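Local coordinates for protein Exo-1,5-alpha-l-arabinofuranobiosidase (Gibberella zeae, PDB 2YDT) that probably hydrolyses alpha-L-arabinofuranosyl linkages, releasing arabinobiose from the ends of 1,5-linked arabinan chains, and here binds an iminosugar inhibitor, at residues M212-K217 / P276-T281; V291-T296 / Y323-L328; I224-Y229 / F243-R248. One frame throughout, in Å; residues are numbered along the deposited sequence.

Interaction 1 (M212-K217 / P276-T281). With EDG (1,4-dideoxy-1,4-imino-L-arabinitol), chain B; SO4 (sulfate ion), chain G.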
loop_
_atom_site.group_PDB
_atom_site.type_symbol
_atom_site.label_atom_id
_atom_site.label_comp_id
_atom_site.label_asym_id
_atom_site.label_seq_id
_atom_site.Cartn_x
_atom_site.Cartn_y
_atom_site.Cartn_z
ATOM N N MET A 212 5.495 -6.473 0.821
ATOM C CA MET A 212 4.588 -5.402 0.321
ATOM C C MET A 212 3.111 -5.898 0.179
ATOM O O MET A 212 2.535 -5.966 -0.931
ATOM C CB MET A 212 5.130 -4.799 -0.984
ATOM C CG MET A 212 6.612 -4.475 -0.877
ATOM S SD MET A 212 7.257 -3.366 -2.120
ATOM C CE MET A 212 6.550 -1.799 -1.524
ATOM N N PRO A 213 2.479 -6.253 1.311
ATOM C CA PRO A 213 1.148 -6.895 1.264
ATOM C C PRO A 213 0.008 -5.882 1.074
ATOM O O PRO A 213 -0.018 -4.847 1.763
ATOM C CB PRO A 213 1.033 -7.584 2.613
ATOM C CG PRO A 213 1.790 -6.629 3.522
ATOM C CD PRO A 213 2.991 -6.155 2.688
ATOM N N THR A 214 -0.931 -6.185 0.170
ATOM C CA THR A 214 -2.198 -5.462 0.108
ATOM C C THR A 214 -3.309 -6.489 -0.088
ATOM O O THR A 214 -3.044 -7.625 -0.486
ATOM C CB THR A 214 -2.257 -4.368 -0.965
ATOM O OG1 THR A 214 -2.168 -4.952 -2.277
ATOM C CG2 THR A 214 -1.102 -3.348 -0.771
ATOM N N VAL A 215 -4.533 -6.092 0.271
ATOM C CA VAL A 215 -5.649 -7.031 0.374
ATOM C C VAL A 215 -6.932 -6.395 -0.120
ATOM O O VAL A 215 -7.177 -5.202 0.073
ATOM C CB VAL A 215 -5.831 -7.515 1.859
ATOM C CG1 VAL A 215 -6.775 -8.742 1.949
ATOM C CG2 VAL A 215 -4.447 -7.804 2.512
ATOM N N ALA A 216 -7.773 -7.186 -0.781
ATOM C CA ALA A 216 -9.064 -6.710 -1.194
ATOM C C ALA A 216 -10.135 -7.798 -0.953
ATOM O O ALA A 216 -9.857 -8.985 -1.060
ATOM C CB ALA A 216 -9.061 -6.296 -2.662
ATOM N N LYS A 217 -11.339 -7.360 -0.638
ATOM C CA LYS A 217 -12.485 -8.261 -0.425
ATOM C C LYS A 217 -13.258 -8.463 -1.733
ATOM O O LYS A 217 -13.609 -7.493 -2.396
ATOM C CB LYS A 217 -13.434 -7.699 0.622
ATOM C CG LYS A 217 -14.552 -8.698 1.064
ATOM C CD LYS A 217 -15.408 -8.114 2.174
ATOM C CE LYS A 217 -16.486 -9.119 2.653
ATOM N NZ LYS A 217 -17.385 -8.486 3.684
ATOM N N PRO A 276 3.333 -4.317 -5.638
ATOM C CA PRO A 276 1.984 -4.310 -6.177
ATOM C C PRO A 276 0.952 -3.666 -5.266
ATOM O O PRO A 276 1.186 -3.435 -4.087
ATOM C CB PRO A 276 1.685 -5.800 -6.371
ATOM C CG PRO A 276 2.490 -6.478 -5.331
ATOM C CD PRO A 276 3.753 -5.664 -5.230
ATOM N N TYR A 277 -0.210 -3.392 -5.832
ATOM C CA TYR A 277 -1.315 -2.828 -5.080
ATOM C C TYR A 277 -2.606 -3.359 -5.680
ATOM O O TYR A 277 -2.789 -3.247 -6.904
ATOM C CB TYR A 277 -1.299 -1.266 -5.120
ATOM C CG TYR A 277 -2.127 -0.624 -4.009
ATOM C CD1 TYR A 277 -1.536 -0.164 -2.845
ATOM C CD2 TYR A 277 -3.525 -0.559 -4.097
ATOM C CE1 TYR A 277 -2.296 0.344 -1.838
ATOM C CE2 TYR A 277 -4.289 -0.074 -3.080
ATOM C CZ TYR A 277 -3.648 0.400 -1.944
ATOM O OH TYR A 277 -4.377 0.923 -0.888
ATOM N N VAL A 278 -3.517 -3.875 -4.843
ATOM C CA VAL A 278 -4.790 -4.443 -5.308
ATOM C C VAL A 278 -5.996 -3.697 -4.771
ATOM O O VAL A 278 -6.003 -3.268 -3.612
ATOM C CB VAL A 278 -4.921 -5.961 -4.958
ATOM C CG1 VAL A 278 -5.069 -6.245 -3.482
ATOM C CG2 VAL A 278 -6.126 -6.594 -5.689
ATOM N N VAL A 279 -7.038 -3.570 -5.607
ATOM C CA VAL A 279 -8.375 -3.173 -5.153
ATOM C C VAL A 279 -9.383 -4.071 -5.847
ATOM O O VAL A 279 -9.042 -4.767 -6.819
ATOM C CB VAL A 279 -8.734 -1.693 -5.426
ATOM C CG1 VAL A 279 -7.820 -0.795 -4.629
ATOM C CG2 VAL A 279 -8.641 -1.361 -6.932
ATOM N N TRP A 280 -10.627 -4.025 -5.360
ATOM C CA TRP A 280 -11.757 -4.642 -6.048
ATOM C C TRP A 280 -12.848 -3.586 -6.168
ATOM O O TRP A 280 -13.135 -2.834 -5.223
ATOM C CB TRP A 280 -12.281 -5.875 -5.299
ATOM C CG TRP A 280 -13.555 -6.465 -5.919
ATOM C CD1 TRP A 280 -13.606 -7.345 -6.933
ATOM C CD2 TRP A 280 -14.901 -6.134 -5.591
ATOM N NE1 TRP A 280 -14.930 -7.643 -7.244
ATOM C CE2 TRP A 280 -15.742 -6.890 -6.454
ATOM C CE3 TRP A 280 -15.482 -5.281 -4.671
ATOM C CZ2 TRP A 280 -17.146 -6.835 -6.372
ATOM C CZ3 TRP A 280 -16.894 -5.204 -4.612
ATOM C CH2 TRP A 280 -17.692 -5.986 -5.464
ATOM N N THR A 281 -13.495 -3.600 -7.337
ATOM C CA THR A 281 -14.662 -2.761 -7.577
ATOM C C THR A 281 -15.842 -3.637 -8.033
ATOM O O THR A 281 -15.606 -4.613 -8.727
ATOM C CB THR A 281 -14.374 -1.690 -8.664
ATOM O OG1 THR A 281 -15.617 -1.078 -9.018
ATOM C CG2 THR A 281 -13.679 -2.249 -9.901
HETATM O "O2'" EDG B . 9.065 -5.679 1.301
HETATM C "C2'" EDG B . 10.387 -5.231 0.888
HETATM C "C1'" EDG B . 10.270 -4.374 -0.356
HETATM N "N4'" EDG B . 10.658 -3.023 0.069
HETATM C "C3'" EDG B . 11.094 -4.374 1.946
HETATM O "O3'" EDG B . 12.186 -5.042 2.617
HETATM C "C4'" EDG B . 11.626 -3.169 1.149
HETATM C "C5'" EDG B . 11.828 -1.904 1.938
HETATM O "O5'" EDG B . 12.567 -1.010 1.117
HETATM S S SO4 G . -16.358 -7.537 7.295
HETATM O O1 SO4 G . -15.575 -6.508 7.968
HETATM O O2 SO4 G . -16.060 -8.838 7.867
HETATM O O3 SO4 G . -17.787 -7.268 7.451
HETATM O O4 SO4 G . -15.997 -7.488 5.873
HETATM O O HOH W 1 0.381 -5.739 -2.767
HETATM O O HOH W 2 -7.599 -2.812 -1.520
#

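Interaction 2 (V291-T296 / Y323-L328)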
loop_
_atom_site.group_PDB
_atom_site.type_symbol
_atom_site.label_atom_id
_atom_site.label_comp_id
_atom_site.label_asym_id
_atom_site.label_seq_id
_atom_site.Cartn_x
_atom_site.Cartn_y
_atom_site.Cartn_z
ATOM N N VAL A 291 -8.475 -5.266 -9.594
ATOM C CA VAL A 291 -7.507 -4.429 -10.301
ATOM C C VAL A 291 -6.157 -4.429 -9.566
ATOM O O VAL A 291 -6.119 -4.139 -8.353
ATOM C CB VAL A 291 -8.002 -2.983 -10.504
ATOM C CG1 VAL A 291 -7.100 -2.267 -11.483
ATOM C CG2 VAL A 291 -9.452 -2.985 -11.085
ATOM N N VAL A 292 -5.101 -4.763 -10.280
ATOM C CA VAL A 292 -3.758 -4.792 -9.705
ATOM C C VAL A 292 -2.806 -3.875 -10.485
ATOM O O VAL A 292 -2.754 -3.859 -11.719
ATOM C CB VAL A 292 -3.177 -6.226 -9.671
ATOM C CG1 VAL A 292 -1.733 -6.204 -9.270
ATOM C CG2 VAL A 292 -3.960 -7.109 -8.670
ATOM N N SER A 293 -2.011 -3.131 -9.747
ATOM C CA SER A 293 -0.865 -2.402 -10.302
ATOM C C SER A 293 0.388 -3.066 -9.804
ATOM O O SER A 293 0.393 -3.678 -8.733
ATOM C CB SER A 293 -0.877 -0.934 -9.871
ATOM O OG SER A 293 0.259 -0.211 -10.377
ATOM N N CYS A 294 1.473 -2.929 -10.585
ATOM C CA CYS A 294 2.807 -3.225 -10.096
ATOM C C CYS A 294 3.731 -2.019 -10.298
ATOM O O CYS A 294 3.356 -1.072 -10.981
ATOM C CB CYS A 294 3.382 -4.468 -10.759
ATOM S SG CYS A 294 4.034 -4.234 -12.423
ATOM N N GLY A 295 4.908 -2.070 -9.697
ATOM C CA GLY A 295 5.825 -0.926 -9.646
ATOM C C GLY A 295 6.886 -0.874 -10.747
ATOM O O GLY A 295 7.781 -0.018 -10.697
ATOM N N THR A 296 6.763 -1.754 -11.757
ATOM C CA THR A 296 7.753 -1.826 -12.850
ATOM C C THR A 296 7.134 -1.649 -14.238
ATOM O O THR A 296 7.882 -1.652 -15.240
ATOM C CB THR A 296 8.534 -3.133 -12.832
ATOM O OG1 THR A 296 7.678 -4.261 -13.068
ATOM C CG2 THR A 296 9.328 -3.311 -11.501
ATOM N N TYR A 323 6.994 3.257 -8.266
ATOM C CA TYR A 323 7.133 2.360 -7.129
ATOM C C TYR A 323 5.904 2.406 -6.255
ATOM O O TYR A 323 5.409 3.492 -5.892
ATOM C CB TYR A 323 8.364 2.755 -6.320
ATOM C CG TYR A 323 8.667 1.868 -5.132
ATOM C CD1 TYR A 323 9.132 0.561 -5.302
ATOM C CD2 TYR A 323 8.543 2.356 -3.820
ATOM C CE1 TYR A 323 9.434 -0.251 -4.203
ATOM C CE2 TYR A 323 8.845 1.549 -2.725
ATOM C CZ TYR A 323 9.308 0.251 -2.925
ATOM O OH TYR A 323 9.644 -0.520 -1.862
ATOM N N THR A 324 5.383 1.211 -5.969
ATOM C CA THR A 324 4.156 1.028 -5.175
ATOM C C THR A 324 3.025 1.993 -5.597
ATOM O O THR A 324 2.271 2.540 -4.793
ATOM C CB THR A 324 4.427 0.991 -3.623
ATOM O OG1 THR A 324 3.280 0.454 -2.953
ATOM C CG2 THR A 324 4.763 2.393 -3.038
ATOM N N ARG A 325 2.853 2.136 -6.907
ATOM C CA ARG A 325 1.745 2.894 -7.457
ATOM C C ARG A 325 0.451 2.328 -6.890
ATOM O O ARG A 325 0.284 1.091 -6.867
ATOM C CB ARG A 325 1.814 2.853 -8.997
ATOM C CG ARG A 325 0.959 3.904 -9.686
ATOM C CD ARG A 325 1.015 3.785 -11.225
ATOM N NE ARG A 325 0.486 2.497 -11.659
ATOM C CZ ARG A 325 0.258 2.171 -12.918
ATOM N NH1 ARG A 325 0.471 3.061 -13.877
ATOM N NH2 ARG A 325 -0.157 0.939 -13.225
ATOM N N SER A 326 -0.434 3.204 -6.420
ATOM C CA SER A 326 -1.613 2.783 -5.682
ATOM C C SER A 326 -2.886 3.052 -6.433
ATOM O O SER A 326 -2.899 3.773 -7.458
ATOM C CB SER A 326 -1.659 3.444 -4.300
ATOM O OG SER A 326 -1.541 4.825 -4.374
ATOM N N LEU A 327 -3.965 2.452 -5.935
ATOM C CA LEU A 327 -5.275 2.489 -6.601
ATOM C C LEU A 327 -6.392 2.798 -5.631
ATOM O O LEU A 327 -6.315 2.500 -4.425
ATOM C CB LEU A 327 -5.556 1.119 -7.231
ATOM C CG LEU A 327 -4.572 0.531 -8.222
ATOM C CD1 LEU A 327 -4.900 -0.996 -8.548
ATOM C CD2 LEU A 327 -4.534 1.356 -9.513
ATOM N N LEU A 328 -7.446 3.422 -6.149
ATOM C CA LEU A 328 -8.608 3.755 -5.375
ATOM C C LEU A 328 -9.850 3.616 -6.262
ATOM O O LEU A 328 -9.855 4.079 -7.409
ATOM C CB LEU A 328 -8.469 5.190 -4.861
ATOM C CG LEU A 328 -9.621 5.706 -4.044
ATOM C CD1 LEU A 328 -9.130 6.660 -2.954
ATOM C CD2 LEU A 328 -10.677 6.365 -4.989
HETATM O O HOH W 3 1.860 -0.793 -8.092
#

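Interaction 3 (I224-Y229 / F243-R248)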
loop_
_atom_site.group_PDB
_atom_site.type_symbol
_atom_site.label_atom_id
_atom_site.label_comp_id
_atom_site.label_asym_id
_atom_site.label_seq_id
_atom_site.Cartn_x
_atom_site.Cartn_y
_atom_site.Cartn_z
ATOM N N ILE A 224 -8.558 -11.496 -1.548
ATOM C CA ILE A 224 -7.315 -11.678 -2.306
ATOM C C ILE A 224 -6.181 -10.910 -1.619
ATOM O O ILE A 224 -6.314 -9.731 -1.327
ATOM C CB ILE A 224 -7.478 -11.275 -3.787
ATOM C CG1 ILE A 224 -6.215 -11.634 -4.581
ATOM C CG2 ILE A 224 -7.905 -9.780 -3.936
ATOM C CD1 ILE A 224 -6.329 -11.393 -6.116
ATOM N N TYR A 225 -5.093 -11.635 -1.394
ATOM C CA TYR A 225 -3.863 -11.149 -0.764
ATOM C C TYR A 225 -2.797 -11.093 -1.828
ATOM O O TYR A 225 -2.443 -12.138 -2.387
ATOM C CB TYR A 225 -3.479 -12.150 0.308
ATOM C CG TYR A 225 -2.230 -11.871 1.131
ATOM C CD1 TYR A 225 -2.292 -10.968 2.170
ATOM C CD2 TYR A 225 -1.048 -12.510 0.880
ATOM C CE1 TYR A 225 -1.159 -10.705 2.963
ATOM C CE2 TYR A 225 0.098 -12.285 1.664
ATOM C CZ TYR A 225 0.015 -11.370 2.705
ATOM O OH TYR A 225 1.141 -11.143 3.464
ATOM N N VAL A 226 -2.203 -9.909 -2.036
ATOM C CA VAL A 226 -1.253 -9.681 -3.103
ATOM C C VAL A 226 0.074 -9.215 -2.533
ATOM O O VAL A 226 0.107 -8.463 -1.526
ATOM C CB VAL A 226 -1.835 -8.657 -4.124
ATOM C CG1 VAL A 226 -0.825 -8.339 -5.236
ATOM C CG2 VAL A 226 -3.166 -9.245 -4.745
ATOM N N TYR A 227 1.167 -9.662 -3.145
ATOM C CA TYR A 227 2.498 -9.350 -2.680
ATOM C C TYR A 227 3.522 -9.501 -3.769
ATOM O O TYR A 227 3.236 -10.139 -4.781
ATOM C CB TYR A 227 2.923 -10.193 -1.470
ATOM C CG TYR A 227 2.858 -11.697 -1.649
ATOM C CD1 TYR A 227 3.994 -12.449 -1.889
ATOM C CD2 TYR A 227 1.660 -12.357 -1.583
ATOM C CE1 TYR A 227 3.914 -13.854 -2.066
ATOM C CE2 TYR A 227 1.582 -13.737 -1.771
ATOM C CZ TYR A 227 2.707 -14.474 -1.962
ATOM O OH TYR A 227 2.627 -15.841 -2.122
ATOM N N GLU A 228 4.698 -8.914 -3.553
ATOM C CA GLU A 228 5.850 -9.236 -4.440
ATOM C C GLU A 228 6.612 -10.409 -3.820
ATOM O O GLU A 228 6.957 -10.410 -2.630
ATOM C CB GLU A 228 6.739 -8.015 -4.687
ATOM C CG GLU A 228 7.523 -7.519 -3.466
ATOM C CD GLU A 228 8.574 -6.417 -3.798
ATOM O OE1 GLU A 228 8.495 -5.833 -4.912
ATOM O OE2 GLU A 228 9.464 -6.152 -2.959
ATOM N N TYR A 229 6.880 -11.436 -4.628
ATOM C CA TYR A 229 7.578 -12.610 -4.182
ATOM C C TYR A 229 9.057 -12.530 -4.550
ATOM O O TYR A 229 9.511 -13.047 -5.577
ATOM C CB TYR A 229 6.862 -13.851 -4.741
ATOM C CG TYR A 229 7.458 -15.210 -4.413
ATOM C CD1 TYR A 229 8.597 -15.380 -3.609
ATOM C CD2 TYR A 229 6.882 -16.344 -4.967
ATOM C CE1 TYR A 229 9.131 -16.647 -3.379
ATOM C CE2 TYR A 229 7.413 -17.585 -4.733
ATOM C CZ TYR A 229 8.523 -17.730 -3.953
ATOM O OH TYR A 229 9.056 -19.013 -3.814
ATOM N N PHE A 243 11.121 -10.107 -8.440
ATOM C CA PHE A 243 10.011 -9.848 -7.515
ATOM C C PHE A 243 8.647 -9.977 -8.208
ATOM O O PHE A 243 7.817 -9.069 -8.183
ATOM C CB PHE A 243 10.190 -8.432 -6.909
ATOM C CG PHE A 243 11.459 -8.246 -6.087
ATOM C CD1 PHE A 243 11.456 -8.380 -4.706
ATOM C CD2 PHE A 243 12.661 -7.938 -6.711
ATOM C CE1 PHE A 243 12.642 -8.219 -3.976
ATOM C CE2 PHE A 243 13.815 -7.766 -5.979
ATOM C CZ PHE A 243 13.805 -7.895 -4.621
ATOM N N PRO A 244 8.339 -11.152 -8.785
ATOM C CA PRO A 244 7.061 -11.306 -9.459
ATOM C C PRO A 244 5.838 -11.145 -8.536
ATOM O O PRO A 244 5.915 -11.462 -7.349
ATOM C CB PRO A 244 7.141 -12.743 -10.009
ATOM C CG PRO A 244 8.041 -13.435 -9.088
ATOM C CD PRO A 244 9.102 -12.408 -8.747
ATOM N N VAL A 245 4.763 -10.581 -9.066
ATOM C CA VAL A 245 3.524 -10.418 -8.305
ATOM C C VAL A 245 2.822 -11.769 -8.124
ATOM O O VAL A 245 2.490 -12.459 -9.114
ATOM C CB VAL A 245 2.597 -9.363 -8.897
ATOM C CG1 VAL A 245 1.352 -9.175 -7.999
ATOM C CG2 VAL A 245 3.352 -8.009 -9.055
ATOM N N TYR A 246 2.600 -12.143 -6.863
ATOM C CA TYR A 246 1.861 -13.360 -6.507
ATOM C C TYR A 246 0.662 -12.980 -5.655
ATOM O O TYR A 246 0.571 -11.881 -5.089
ATOM C CB TYR A 246 2.734 -14.366 -5.753
ATOM C CG TYR A 246 3.544 -15.319 -6.595
ATOM C CD1 TYR A 246 4.508 -14.863 -7.479
ATOM C CD2 TYR A 246 3.366 -16.710 -6.475
ATOM C CE1 TYR A 246 5.270 -15.763 -8.253
ATOM C CE2 TYR A 246 4.117 -17.593 -7.242
ATOM C CZ TYR A 246 5.071 -17.109 -8.106
ATOM O OH TYR A 246 5.850 -17.996 -8.858
ATOM N N TYR A 247 -0.283 -13.907 -5.564
ATOM C CA TYR A 247 -1.463 -13.728 -4.724
ATOM C C TYR A 247 -1.966 -15.043 -4.148
ATOM O O TYR A 247 -1.620 -16.126 -4.606
ATOM C CB TYR A 247 -2.568 -12.997 -5.481
ATOM C CG TYR A 247 -3.200 -13.758 -6.631
ATOM C CD1 TYR A 247 -4.362 -14.536 -6.459
ATOM C CD2 TYR A 247 -2.580 -13.765 -7.871
ATOM C CE1 TYR A 247 -4.945 -15.203 -7.562
ATOM C CE2 TYR A 247 -3.116 -14.440 -8.933
ATOM C CZ TYR A 247 -4.288 -15.167 -8.761
ATOM O OH TYR A 247 -4.804 -15.806 -9.852
ATOM N N ARG A 248 -2.771 -14.914 -3.108
ATOM C CA ARG A 248 -3.454 -16.009 -2.448
ATOM C C ARG A 248 -4.913 -15.637 -2.226
ATOM O O ARG A 248 -5.258 -14.451 -2.092
ATOM C CB ARG A 248 -2.774 -16.332 -1.112
ATOM C CG ARG A 248 -1.337 -16.813 -1.265
ATOM C CD ARG A 248 -0.652 -17.073 0.012
ATOM N NE ARG A 248 0.752 -17.443 -0.195
ATOM C CZ ARG A 248 1.457 -18.231 0.611
ATOM N NH1 ARG A 248 0.912 -18.715 1.708
ATOM N NH2 ARG A 248 2.719 -18.531 0.345
#

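Interaction 1 (M212-K217 / P276-T281)
M212 meets P276 through water 1, which lies 2.8 Å from both M212 O and P276 O, the link to P276 O weak; more acceptors surround it than it has protons. The side chain of M212 lines the inhibitor pocket: CG lies 3.5 Å from O2' of the iminosugar and SD packs on its C1'. Two residues on, V278 N donates to T214 OG1 over 3.1 Å, bent to 142°, and water 1 bonds to the same hydroxyl. A chi1 of 65° sets OG1 between the backbone N and the carbonyl carbon, facing V278, and puts T214 CG2 3.8 Å from Y277 CD1. V215 turns its side chain away, but its carbonyl shares water 2 with V278 O. The methyl of A216 fits against W280 CB and V278 CG1, the latter 4.1 Å from A216 CB. K217 O sits 3.6 Å from W280 CB, whereas the extended side chain reaches a sulfate probably carried over from crystallisation, NZ to O4 2.8 Å. The strands run nearly parallel, 7° apart, as innermost strands of adjacent blades in a sialidase-like beta-propeller. T214 OG1 takes up V278 N, and water 2 serves the carbonyls of V215 and V278, joining the two blades, with the M212 end at the inhibitor.

Interaction 2 (V291-T296 / Y323-L328)
S293 OG is gripped by R325 and a water: NE donates to it over 3.0 Å and NH2 over 3.1 Å, while OG donates to water 3 at 2.9 Å. The arginine comes side-on, with the oxygen nearly in the guanidinium plane; because both N-H groups converge on one oxygen, neither hydrogen bond is straight, 142° for NH2 and 148° for NE. A bend at chi3 (62°) in an otherwise extended arginine chain turns the guanidinium to S293. Water 3 returns the link to the same residue, donating to R325 O over 2.7 Å. The outer nitrogens also reach backbone carbonyls: NH1 bonds to S298 O, and NH2 more weakly to E299 O, of a residue that ligates manganese. Beyond this polar centre, L327 CD1 lodges against the strand, 3.4 Å from V291 O and 3.9 Å from V291 CG1, the two side chains crossing at about a right angle. At the other end G295 lies close to Y323 and T324. The buried arginine is thus met by neutral oxygens, a serine hydroxyl and carbonyls, whose dipoles probably stabilise the charge and which fix the guanidinium's rotation where strand 289-293 meets the residues leading into strand 326-330 of the adjacent blade.

Interaction 3 (I224-Y229 / F243-R248)
Strands 224-229 and 245-248 run antiparallel at 155°, their axes 4.6 Å apart. Y225 with R248 and Y227 with Y246 are hydrogen-bonded pairs; V226 with Y247 and E228 with V245 are non-hydrogen-bonded pairs. Beyond the last bridge, Y229 N still donates to P244 O over 2.9 Å. On the face of Y225, Y227, Y246 and R248, the Y227 ring leans across the strand because chi1, 56°, wedges CG between backbone N and carbonyl carbon. Y246 CB sits over its face in a CH-pi contact, 4.1 Å from the centroid, and R248 NE donates to its OH over 3.1 Å; Y203 OH also bonds to that hydroxyl. Y229 points an edge at the Y246 face in a T-shaped stack, centroids 4.9 Å apart and planes at 79°, with Y229 CD2 above the ring centre. On the other face V226 CG1 packs on V245 CG1 at 3.6 Å. The E228 carboxylate lies alongside F243, OE2 3.5 Å from CD1, while its OE1 accepts from S275 N. These are the central strands of a four-stranded propeller blade: strand 209-217 flanks 223-230, 262-263 borders 245-250, and strand 198-201 of the preceding blade packs on the face of Y225, Y227 and R248.

Interaction 3 lies within one blade and is nested in the chain loop closed by interaction 1, which joins that blade to the next; interaction 2 follows and reaches the blade after it. Centres lie about 9 Å apart for interactions 1 and 2, and about 10 Å for 1 and 3. Strand pairing connects them: Y277 O to S293 N and T214 O to V226 N, each 2.9 Å, are probable hydrogen bonds. Interactions 2 and 3 only brush, C294 CB to V245 CG2 3.9 Å. All three supply the inhibitor pocket, through M212, Y323 and E228 respectively, and M212 CE packs 3.4 Å from Y323 OH beside the iminosugar.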